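Local coordinates for protein ECF RNA polymerase sigma factor SigK (Mycobacterium tuberculosis, PDB 4NQW) that probably directs RNA polymerase to specific promoters as an extracytoplasmic function sigma factor, kept inactive by an anti-sigma factor until that partner is proteolysed, at residues 76-81 with 98-103; 56-61 with 66-71. All coordinates share one frame; numbering follows the deposited sequence.

Interaction 1 (76-81 with 98-103); sequences YLEVWR and LTMAHR. With CD (cadmium ion), chain F.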
loop_
_atom_site.group_PDB
_atom_site.type_symbol
_atom_site.label_atom_id
_atom_site.label_comp_id
_atom_site.label_asym_id
_atom_site.label_seq_id
_atom_site.Cartn_x
_atom_site.Cartn_y
_atom_site.Cartn_z
ATOM N N TYR A 76 -11.289 -7.277 1.454
ATOM C CA TYR A 76 -11.240 -8.715 1.739
ATOM C C TYR A 76 -12.090 -9.554 0.780
ATOM O O TYR A 76 -11.825 -10.747 0.609
ATOM C CB TYR A 76 -11.601 -8.999 3.201
ATOM C CG TYR A 76 -10.481 -8.619 4.138
ATOM C CD1 TYR A 76 -10.537 -7.452 4.892
ATOM C CD2 TYR A 76 -9.346 -9.413 4.243
ATOM C CE1 TYR A 76 -9.499 -7.095 5.739
ATOM C CE2 TYR A 76 -8.303 -9.065 5.084
ATOM C CZ TYR A 76 -8.385 -7.907 5.829
ATOM O OH TYR A 76 -7.351 -7.566 6.668
ATOM N N LEU A 77 -13.087 -8.941 0.145
ATOM C CA LEU A 77 -13.803 -9.605 -0.951
ATOM C C LEU A 77 -12.856 -9.773 -2.142
ATOM O O LEU A 77 -12.831 -10.832 -2.762
ATOM C CB LEU A 77 -15.066 -8.827 -1.354
ATOM C CG LEU A 77 -16.117 -9.487 -2.270
ATOM C CD1 LEU A 77 -15.643 -9.624 -3.714
ATOM C CD2 LEU A 77 -16.578 -10.838 -1.737
ATOM N N GLU A 78 -12.068 -8.741 -2.449
ATOM C CA GLU A 78 -11.063 -8.847 -3.517
ATOM C C GLU A 78 -9.966 -9.852 -3.164
ATOM O O GLU A 78 -9.491 -10.573 -4.040
ATOM C CB GLU A 78 -10.435 -7.489 -3.864
ATOM C CG GLU A 78 -9.438 -7.581 -5.019
ATOM C CD GLU A 78 -8.895 -6.244 -5.490
ATOM O OE1 GLU A 78 -8.000 -6.250 -6.361
ATOM O OE2 GLU A 78 -9.349 -5.187 -5.005
ATOM N N VAL A 79 -9.562 -9.896 -1.896
ATOM C CA VAL A 79 -8.596 -10.899 -1.438
ATOM C C VAL A 79 -9.116 -12.279 -1.818
ATOM O O VAL A 79 -8.435 -13.043 -2.497
ATOM C CB VAL A 79 -8.367 -10.854 0.091
ATOM C CG1 VAL A 79 -7.521 -12.036 0.552
ATOM C CG2 VAL A 79 -7.694 -9.553 0.500
ATOM N N TRP A 80 -10.337 -12.573 -1.385
ATOM C CA TRP A 80 -10.991 -13.850 -1.661
ATOM C C TRP A 80 -11.051 -14.190 -3.150
ATOM O O TRP A 80 -10.718 -15.307 -3.551
ATOM C CB TRP A 80 -12.411 -13.824 -1.100
ATOM C CG TRP A 80 -13.171 -15.088 -1.307
ATOM C CD1 TRP A 80 -14.094 -15.345 -2.279
ATOM C CD2 TRP A 80 -13.078 -16.270 -0.516
ATOM N NE1 TRP A 80 -14.583 -16.621 -2.140
ATOM C CE2 TRP A 80 -13.975 -17.211 -1.062
ATOM C CE3 TRP A 80 -12.323 -16.628 0.608
ATOM C CZ2 TRP A 80 -14.134 -18.487 -0.527
ATOM C CZ3 TRP A 80 -12.482 -17.890 1.139
ATOM C CH2 TRP A 80 -13.384 -18.803 0.575
ATOM N N ARG A 81 -11.473 -13.226 -3.961
ATOM C CA ARG A 81 -11.732 -13.481 -5.376
ATOM C C ARG A 81 -10.443 -13.548 -6.199
ATOM O O ARG A 81 -10.290 -14.439 -7.038
ATOM C CB ARG A 81 -12.682 -12.423 -5.952
ATOM C CG ARG A 81 -13.700 -12.999 -6.924
ATOM C CD ARG A 81 -14.716 -11.961 -7.364
ATOM N NE ARG A 81 -16.019 -12.555 -7.663
ATOM C CZ ARG A 81 -16.988 -12.772 -6.771
ATOM N NH1 ARG A 81 -16.832 -12.449 -5.488
ATOM N NH2 ARG A 81 -18.130 -13.322 -7.167
ATOM N N LEU A 98 -1.917 -4.971 1.716
ATOM C CA LEU A 98 -1.902 -3.551 2.085
ATOM C C LEU A 98 -1.855 -2.629 0.868
ATOM O O LEU A 98 -2.417 -1.536 0.894
ATOM C CB LEU A 98 -0.749 -3.223 3.044
ATOM C CG LEU A 98 -1.069 -3.275 4.542
ATOM C CD1 LEU A 98 -2.192 -2.320 4.915
ATOM C CD2 LEU A 98 -1.424 -4.681 4.975
ATOM N N THR A 99 -1.192 -3.075 -0.194
ATOM C CA THR A 99 -1.112 -2.302 -1.431
ATOM C C THR A 99 -2.481 -2.163 -2.096
ATOM O O THR A 99 -2.839 -1.078 -2.557
ATOM C CB THR A 99 -0.122 -2.942 -2.421
ATOM O OG1 THR A 99 1.168 -3.037 -1.807
ATOM C CG2 THR A 99 -0.011 -2.117 -3.696
ATOM N N MET A 100 -3.242 -3.255 -2.147
ATOM C CA MET A 100 -4.587 -3.211 -2.727
ATOM C C MET A 100 -5.563 -2.444 -1.830
ATOM O O MET A 100 -6.505 -1.826 -2.323
ATOM C CB MET A 100 -5.109 -4.622 -3.038
ATOM C CG MET A 100 -5.396 -5.506 -1.834
ATOM S SD MET A 100 -6.408 -6.944 -2.241
ATOM C CE MET A 100 -5.401 -7.742 -3.491
ATOM N N ALA A 101 -5.322 -2.485 -0.519
ATOM C CA ALA A 101 -6.128 -1.741 0.455
ATOM C C ALA A 101 -5.903 -0.241 0.315
ATOM O O ALA A 101 -6.852 0.547 0.336
ATOM C CB ALA A 101 -5.795 -2.189 1.869
ATOM N N HIS A 102 -4.639 0.143 0.173
ATOM C CA HIS A 102 -4.272 1.538 -0.016
ATOM C C HIS A 102 -4.803 2.083 -1.334
ATOM O O HIS A 102 -5.317 3.201 -1.395
ATOM C CB HIS A 102 -2.758 1.694 0.004
ATOM C CG HIS A 102 -2.313 3.117 -0.040
ATOM N ND1 HIS A 102 -2.291 3.916 1.079
ATOM C CD2 HIS A 102 -1.902 3.895 -1.069
ATOM C CE1 HIS A 102 -1.876 5.122 0.743
ATOM N NE2 HIS A 102 -1.631 5.137 -0.553
ATOM N N ARG A 103 -4.657 1.291 -2.391
ATOM C CA ARG A 103 -5.146 1.670 -3.711
ATOM C C ARG A 103 -6.647 1.948 -3.668
ATOM O O ARG A 103 -7.119 2.902 -4.288
ATOM C CB ARG A 103 -4.841 0.565 -4.724
ATOM C CG ARG A 103 -5.337 0.842 -6.136
ATOM C CD ARG A 103 -5.254 -0.402 -7.001
ATOM N NE ARG A 103 -5.953 -0.229 -8.275
ATOM C CZ ARG A 103 -5.367 -0.010 -9.451
ATOM N NH1 ARG A 103 -4.045 0.056 -9.558
ATOM N NH2 ARG A 103 -6.112 0.133 -10.540
HETATM CD CD CD F . -8.062 -3.750 -6.966
HETATM O O HOH W 1 -8.184 -4.246 -2.534
HETATM O O HOH W 2 -9.156 -3.816 -9.486
#

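Interaction 2 (56-61 with 66-71); sequences GLVMRV and GYSEET. With CD (cadmium ion), chain E.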
loop_
_atom_site.group_PDB
_atom_site.type_symbol
_atom_site.label_atom_id
_atom_site.label_comp_id
_atom_site.label_asym_id
_atom_site.label_seq_id
_atom_site.Cartn_x
_atom_site.Cartn_y
_atom_site.Cartn_z
ATOM N N GLY A 56 -7.036 0.030 10.020
ATOM C CA GLY A 56 -6.323 1.214 10.489
ATOM C C GLY A 56 -5.807 2.099 9.369
ATOM O O GLY A 56 -5.839 3.327 9.476
ATOM N N LEU A 57 -5.328 1.481 8.292
ATOM C CA LEU A 57 -4.858 2.236 7.135
ATOM C C LEU A 57 -6.026 2.940 6.457
ATOM O O LEU A 57 -5.955 4.133 6.168
ATOM C CB LEU A 57 -4.140 1.328 6.127
ATOM C CG LEU A 57 -3.709 2.014 4.824
ATOM C CD1 LEU A 57 -2.830 3.228 5.094
ATOM C CD2 LEU A 57 -2.988 1.032 3.918
ATOM N N VAL A 58 -7.099 2.192 6.213
ATOM C CA VAL A 58 -8.297 2.743 5.584
ATOM C C VAL A 58 -8.866 3.893 6.424
ATOM O O VAL A 58 -9.143 4.970 5.892
ATOM C CB VAL A 58 -9.360 1.652 5.346
ATOM C CG1 VAL A 58 -10.673 2.261 4.884
ATOM C CG2 VAL A 58 -8.864 0.650 4.312
ATOM N N MET A 59 -9.026 3.661 7.727
ATOM C CA MET A 59 -9.445 4.721 8.657
ATOM C C MET A 59 -8.581 5.970 8.508
ATOM O O MET A 59 -9.098 7.081 8.429
ATOM C CB MET A 59 -9.389 4.244 10.120
ATOM C CG MET A 59 -10.723 3.801 10.706
ATOM S SD MET A 59 -12.060 5.008 10.535
ATOM C CE MET A 59 -11.311 6.498 11.192
ATOM N N ARG A 60 -7.268 5.774 8.472
ATOM C CA ARG A 60 -6.323 6.876 8.340
ATOM C C ARG A 60 -6.569 7.704 7.078
ATOM O O ARG A 60 -6.537 8.934 7.127
ATOM C CB ARG A 60 -4.884 6.341 8.351
ATOM C CG ARG A 60 -3.801 7.398 8.205
ATOM C CD ARG A 60 -3.820 8.403 9.348
ATOM N NE ARG A 60 -3.725 9.776 8.846
ATOM C CZ ARG A 60 -2.609 10.504 8.786
ATOM N NH1 ARG A 60 -1.440 10.022 9.208
ATOM N NH2 ARG A 60 -2.666 11.740 8.300
ATOM N N VAL A 61 -6.820 7.026 5.958
ATOM C CA VAL A 61 -6.998 7.691 4.664
ATOM C C VAL A 61 -8.379 8.337 4.541
ATOM O O VAL A 61 -8.487 9.503 4.165
ATOM C CB VAL A 61 -6.776 6.710 3.489
ATOM C CG1 VAL A 61 -7.057 7.385 2.152
ATOM C CG2 VAL A 61 -5.354 6.170 3.507
ATOM N N GLY A 66 -17.953 4.606 8.894
ATOM C CA GLY A 66 -18.897 3.934 7.999
ATOM C C GLY A 66 -18.281 3.476 6.690
ATOM O O GLY A 66 -18.349 2.296 6.346
ATOM N N TYR A 67 -17.676 4.408 5.959
ATOM C CA TYR A 67 -17.046 4.082 4.680
ATOM C C TYR A 67 -15.777 3.241 4.853
ATOM O O TYR A 67 -15.451 2.438 3.976
ATOM C CB TYR A 67 -16.761 5.352 3.868
ATOM C CG TYR A 67 -18.021 6.013 3.352
ATOM C CD1 TYR A 67 -18.755 5.442 2.315
ATOM C CD2 TYR A 67 -18.492 7.198 3.910
ATOM C CE1 TYR A 67 -19.917 6.035 1.845
ATOM C CE2 TYR A 67 -19.652 7.798 3.446
ATOM C CZ TYR A 67 -20.360 7.213 2.415
ATOM O OH TYR A 67 -21.512 7.807 1.952
ATOM N N SER A 68 -15.077 3.408 5.976
ATOM C CA SER A 68 -13.897 2.586 6.272
ATOM C C SER A 68 -14.262 1.112 6.465
ATOM O O SER A 68 -13.513 0.223 6.055
ATOM C CB SER A 68 -13.155 3.104 7.507
ATOM O OG SER A 68 -12.538 4.351 7.243
ATOM N N GLU A 69 -15.410 0.865 7.091
ATOM C CA GLU A 69 -15.935 -0.489 7.235
ATOM C C GLU A 69 -16.279 -1.090 5.872
ATOM O O GLU A 69 -15.869 -2.206 5.557
ATOM C CB GLU A 69 -17.169 -0.497 8.143
ATOM C CG GLU A 69 -16.855 -0.226 9.606
ATOM C CD GLU A 69 -18.096 -0.120 10.481
ATOM O OE1 GLU A 69 -19.221 -0.361 9.989
ATOM O OE2 GLU A 69 -17.949 0.206 11.679
ATOM N N GLU A 70 -17.022 -0.342 5.063
ATOM C CA GLU A 70 -17.427 -0.816 3.735
ATOM C C GLU A 70 -16.233 -1.056 2.809
ATOM O O GLU A 70 -16.205 -2.039 2.072
ATOM C CB GLU A 70 -18.403 0.165 3.088
ATOM C CG GLU A 70 -19.741 0.240 3.805
ATOM C CD GLU A 70 -20.749 1.127 3.100
ATOM O OE1 GLU A 70 -20.398 1.757 2.080
ATOM O OE2 GLU A 70 -21.901 1.190 3.573
ATOM N N THR A 71 -15.256 -0.154 2.850
ATOM C CA THR A 71 -14.040 -0.296 2.053
ATOM C C THR A 71 -13.247 -1.534 2.476
ATOM O O THR A 71 -12.747 -2.269 1.627
ATOM C CB THR A 71 -13.149 0.955 2.171
ATOM O OG1 THR A 71 -13.910 2.118 1.826
ATOM C CG2 THR A 71 -11.932 0.856 1.256
HETATM CD CD CD E . -20.097 -0.389 12.636
HETATM O O HOH W 3 -19.386 1.527 14.148
HETATM O O HOH W 4 -19.750 -1.076 15.205
#

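Interaction 1 (76-81 with 98-103)
M100 reaches from helix 93-111 to V79 and E78 of helix 65-82. The two helices belong to the all-helical sigma-70 domain 2, the part of sigma factors that recognises the -10 element and helps to melt promoter DNA.

The apolar part of the contact rests on the M100 sulfur. SD lies 4.0 Å from CG2 of V79, and the two side chains cross at about a right angle. The first torsion of M100 sets CG between its own backbone N and carbonyl carbon (chi1 68°). The chain then runs straight out to SD and folds over at the last bond (chi3 58°). That bend lays the terminal methyl alongside the E78 carboxylate, with M100 CE 4.1 Å from E78 OE1. V79 and M100 are both buried, and V79 also packs on F46 of helix 42-62 and on L97.

The polar part gathers on E78, which meets M100 from the opposite direction. Its CG is anti to the backbone N (chi1 -177°) and the rest of the chain is extended, so the carboxylate is carried well away from its own helix. No direct hydrogen bond joins the two segments. A water bridges them instead: it donates to E78 OE2 at 2.9 Å and, weakly, to M100 O at 3.0 Å. OE2 is also hydrogen-bonded to R104 of helix 93-111, which gives the carboxylate a firmer polar link to that helix.

E78 also grips a cadmium ion with both carboxylate oxygens, OE1 at 2.6 Å and OE2 at 2.8 Å. R104 and the ion would both be expected to favour an ionised carboxylate. A second water sits 2.8 Å from the cadmium.

Interaction 2 (56-61 with 66-71)
S68 of helix 65-82 presses its backbone and short side chain against V58 and M59 of helix 42-62. CG1 of V58 lies over the S68 backbone, 3.5 Å from its CA. The same methyl also meets the side of T71, at 3.9 Å from its CB. One valine branch thus sits against residues a helical turn apart. CG1 is anti to the V58 backbone N (chi1 172°), which points this branch at the facing helix.

M59 comes in beside V58. Its chain bends at chi2 and chi3 and reaches across toward helix 65-82, which brings M59 SD to 3.4 Å from S68 OG. That hydroxyl lies equally near CA of M59. No hydrogen bond crosses between the segments, and the fit is one of close packing. The small serine lets the backbones come near: CA of M59 and CA of S68 are 5.5 Å apart.

The next shell fixes the polar groups. S68 OG is hydrogen-bonded to the carbonyl of D64, so the hydroxyl is tied back to the residue just ahead of its own helix. T71 OG1 donates to Y67 O at 2.7 Å, from 36° above the carbonyl plane. T71 N reaches the same oxygen from the opposite face. R108 adds a weak hydrogen bond to T71 OG1. E69, which takes no part in the contact, binds a cadmium ion through both carboxylate oxygens; a polar residue of another protein chain and two waters also bind this ion. E70 and T71 belong to the motif that contacts the RpoC subunit of the polymerase core.

Helices 42-62 and 65-82 form a helical hairpin across a short turn; the axes of the two short segments lie at 138°. Helix 93-111 packs on V61 and L57, and helix 156-167 also covers L57.

In the fold
Both contacts lie within sigma-70 domain 2 and share helix 65-82. Interaction 2 joins its N-terminal half to helix 42-62, the preceding helix. Interaction 1 joins its C-terminal end to helix 93-111, farther along the chain. Their centres are 13 Å apart, and L98 and H102 of one pack against L57 of the other. Most touching residues are buried in both, and neither contact has a direct hydrogen bond. Interaction 2 is close packing around a small serine. Interaction 1 is looser, spanned by a long methionine and a water. Cadmium binds a glutamate that touches across interaction 1, but one that takes no part in interaction 2.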